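Local structure of major capsid protein (Paramecium bursaria Chlorella virus 1, 5TIP) at residues A[113-116]-A[117-121]. The protein self-assembles as trimers into the large icosahedral capsid of the virus, bearing N-linked glycans. Sequence-based numbering, arbitrary orientation.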
ATOM      1  N   ARG A 113     -17.581  -9.602  -3.897  1.00 18.85           N
ATOM      2  CA  ARG A 113     -16.681  -9.641  -5.044  1.00 18.80           C
ATOM      3  C   ARG A 113     -16.435  -8.240  -5.593  1.00 22.53           C
ATOM      4  O   ARG A 113     -15.306  -7.903  -5.965  1.00 24.65           O
ATOM      5  CB  ARG A 113     -17.255 -10.550  -6.132  1.00 21.48           C
ATOM      6  CG  ARG A 113     -16.308 -10.825  -7.295  1.00 21.73           C
ATOM      7  CD  ARG A 113     -15.447 -12.061  -7.056  1.00 21.24           C
ATOM      8  NE  ARG A 113     -14.668 -11.958  -5.826  1.00 22.57           N
ATOM      9  CZ  ARG A 113     -13.503 -11.328  -5.733  1.00 23.58           C
ATOM     10  NH1 ARG A 113     -12.976 -10.744  -6.801  1.00 25.66           N
ATOM     11  NH2 ARG A 113     -12.866 -11.277  -4.572  1.00 24.31           N
ATOM     12  N   THR A 114     -17.484  -7.413  -5.649  1.00 22.66           N
ATOM     13  CA  THR A 114     -17.337  -6.051  -6.153  1.00 24.20           C
ATOM     14  C   THR A 114     -16.556  -5.180  -5.176  1.00 25.32           C
ATOM     15  O   THR A 114     -15.698  -4.389  -5.590  1.00 25.59           O
ATOM     16  CB  THR A 114     -18.714  -5.445  -6.428  1.00 24.45           C
ATOM     17  OG1 THR A 114     -19.377  -6.206  -7.445  1.00 23.32           O
ATOM     18  CG2 THR A 114     -18.590  -3.998  -6.888  1.00 25.77           C
ATOM     19  N   TYR A 115     -16.836  -5.314  -3.878  1.00 22.56           N
ATOM     20  CA  TYR A 115     -16.099  -4.549  -2.877  1.00 20.61           C
ATOM     21  C   TYR A 115     -14.615  -4.889  -2.908  1.00 22.23           C
ATOM     22  O   TYR A 115     -13.764  -4.001  -2.775  1.00 26.03           O
ATOM     23  CB  TYR A 115     -16.682  -4.810  -1.488  1.00 19.75           C
ATOM     24  CG  TYR A 115     -15.905  -4.173  -0.360  1.00 19.79           C
ATOM     25  CD1 TYR A 115     -16.159  -2.868   0.031  1.00 21.18           C
ATOM     26  CD2 TYR A 115     -14.921  -4.880   0.318  1.00 20.04           C
ATOM     27  CE1 TYR A 115     -15.452  -2.282   1.060  1.00 23.20           C
ATOM     28  CE2 TYR A 115     -14.208  -4.303   1.348  1.00 21.74           C
ATOM     29  CZ  TYR A 115     -14.479  -3.003   1.716  1.00 25.48           C
ATOM     30  OH  TYR A 115     -13.775  -2.418   2.744  1.00 31.30           O
ATOM     31  N   ASP A 116     -14.286  -6.170  -3.079  1.00 18.86           N
ATOM     32  CA  ASP A 116     -12.887  -6.578  -3.116  1.00 21.38           C
ATOM     33  C   ASP A 116     -12.174  -6.003  -4.334  1.00 23.43           C
ATOM     34  O   ASP A 116     -11.002  -5.616  -4.250  1.00 22.59           O
ATOM     35  CB  ASP A 116     -12.793  -8.105  -3.103  1.00 24.36           C
ATOM     36  CG  ASP A 116     -11.366  -8.603  -3.002  1.00 26.06           C
ATOM     37  OD1 ASP A 116     -10.681  -8.254  -2.018  1.00 27.67           O
ATOM     38  OD2 ASP A 116     -10.929  -9.349  -3.902  1.00 27.65           O
ATOM     39  N   ALA A 117     -12.866  -5.930  -5.472  1.00 21.95           N
ATOM     40  CA  ALA A 117     -12.240  -5.428  -6.690  1.00 21.86           C
ATOM     41  C   ALA A 117     -11.996  -3.925  -6.633  1.00 24.08           C
ATOM     42  O   ALA A 117     -11.080  -3.423  -7.293  1.00 26.48           O
ATOM     43  CB  ALA A 117     -13.105  -5.772  -7.903  1.00 21.75           C
ATOM     44  N   LEU A 118     -12.793  -3.194  -5.858  1.00 22.84           N
ATOM     45  CA  LEU A 118     -12.706  -1.739  -5.819  1.00 21.90           C
ATOM     46  C   LEU A 118     -11.942  -1.202  -4.615  1.00 23.68           C
ATOM     47  O   LEU A 118     -11.124  -0.292  -4.771  1.00 26.61           O
ATOM     48  CB  LEU A 118     -14.111  -1.126  -5.833  1.00 22.20           C
ATOM     49  CG  LEU A 118     -14.816  -1.005  -7.184  1.00 20.41           C
ATOM     50  CD1 LEU A 118     -16.246  -0.546  -6.983  1.00 17.83           C
ATOM     51  CD2 LEU A 118     -14.071  -0.042  -8.096  1.00 20.74           C
ATOM     52  N   PHE A 119     -12.185  -1.735  -3.418  1.00 24.05           N
ATOM     53  CA  PHE A 119     -11.738  -1.089  -2.192  1.00 24.59           C
ATOM     54  C   PHE A 119     -10.667  -1.862  -1.433  1.00 26.78           C
ATOM     55  O   PHE A 119     -10.159  -1.356  -0.427  1.00 32.02           O
ATOM     56  CB  PHE A 119     -12.942  -0.821  -1.285  1.00 23.06           C
ATOM     57  CG  PHE A 119     -13.950   0.104  -1.900  1.00 24.36           C
ATOM     58  CD1 PHE A 119     -13.711   1.466  -1.954  1.00 27.19           C
ATOM     59  CD2 PHE A 119     -15.122  -0.390  -2.448  1.00 24.39           C
ATOM     60  CE1 PHE A 119     -14.627   2.321  -2.530  1.00 30.40           C
ATOM     61  CE2 PHE A 119     -16.043   0.461  -3.025  1.00 27.51           C
ATOM     62  CZ  PHE A 119     -15.795   1.819  -3.068  1.00 31.51           C
ATOM     63  N   ARG A 120     -10.316  -3.064  -1.867  1.00 25.10           N
ATOM     64  CA  ARG A 120      -9.124  -3.725  -1.360  1.00 25.11           C
ATOM     65  C   ARG A 120      -8.005  -3.612  -2.386  1.00 23.26           C
ATOM     66  O   ARG A 120      -8.243  -3.433  -3.583  1.00 27.81           O
ATOM     67  CB  ARG A 120      -9.398  -5.192  -1.022  1.00 24.23           C
ATOM     68  CG  ARG A 120     -10.099  -5.381   0.314  1.00 25.67           C
ATOM     69  CD  ARG A 120      -9.940  -6.799   0.838  1.00 24.44           C
ATOM     70  NE  ARG A 120     -10.840  -7.065   1.956  1.00 22.72           N
ATOM     71  CZ  ARG A 120     -12.098  -7.468   1.819  1.00 20.58           C
ATOM     72  NH1 ARG A 120     -12.606  -7.655   0.609  1.00 19.34           N
ATOM     73  NH2 ARG A 120     -12.849  -7.683   2.889  1.00 21.01           N
ATOM     74  N   MET A 121      -6.772  -3.712  -1.901  1.00 22.55           N
ATOM     75  CA  MET A 121      -5.621  -3.516  -2.767  1.00 20.23           C
ATOM     76  C   MET A 121      -4.389  -4.121  -2.117  1.00 22.90           C
ATOM     77  O   MET A 121      -4.355  -4.364  -0.907  1.00 24.68           O
ATOM     78  CB  MET A 121      -5.382  -2.031  -3.056  1.00 23.37           C
ATOM     79  CG  MET A 121      -5.006  -1.229  -1.819  1.00 25.45           C
ATOM     80  SD  MET A 121      -4.866   0.545  -2.119  1.00 28.43           S
ATOM     81  CE  MET A 121      -6.572   0.972  -2.450  1.00 25.51           C
TER
HETATM   82  O   HOH W   1     -10.751  -2.470   2.820  1.00 32.85           O
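The carbonyl oxygen of Tyr115 is gripped twice toward the C-terminal end of helix 109-119: Phe119 N meets Tyr115 O at 2.8 Å, and Leu118 N adds a weak bond. The helix belongs to the first of the two jelly-roll domains of this double jelly-roll capsid protein, buried near the centre of the chain, with Leu118 packed on strands 257-266 and 350-354 of the second. Side chains three to five residues apart add to these backbone bonds. Tyr115, its CG anti to the backbone N (chi1 174°), places its ring beside Phe119, whose CB sits over one of its faces as a CH-pi contact, 4.1 Å from the Tyr115 centroid. The two rings meet obliquely, planes at 32°, with Tyr115 CD1 and Phe119 CD2 3.7 Å apart. Arg120 arrives at the rim of the tyrosine ring, its guanidinium turned 83° from the ring plane so that Tyr115 CE2 lies over its face. Asp116 joins two arginines: Arg113 NH2 reaches Asp116 OD2 at 2.8 Å from above the carboxylate plane, while Arg120 NH1 forms a longer salt bridge to Asp116 OD1 (3.3 Å), its hydrogen bond weak. The shared carboxylate probably offsets part of the positive charge of this buried network. Both arginines have further partners: Glu89 pairs with Arg113 NE, and Tyr339 of the second subunit bonds to Arg120 NH2, carrying the network across the trimer interface. Beyond the ring, a water lies 3.0 Å from Tyr115 OH and donates a weak bond to Phe119 O.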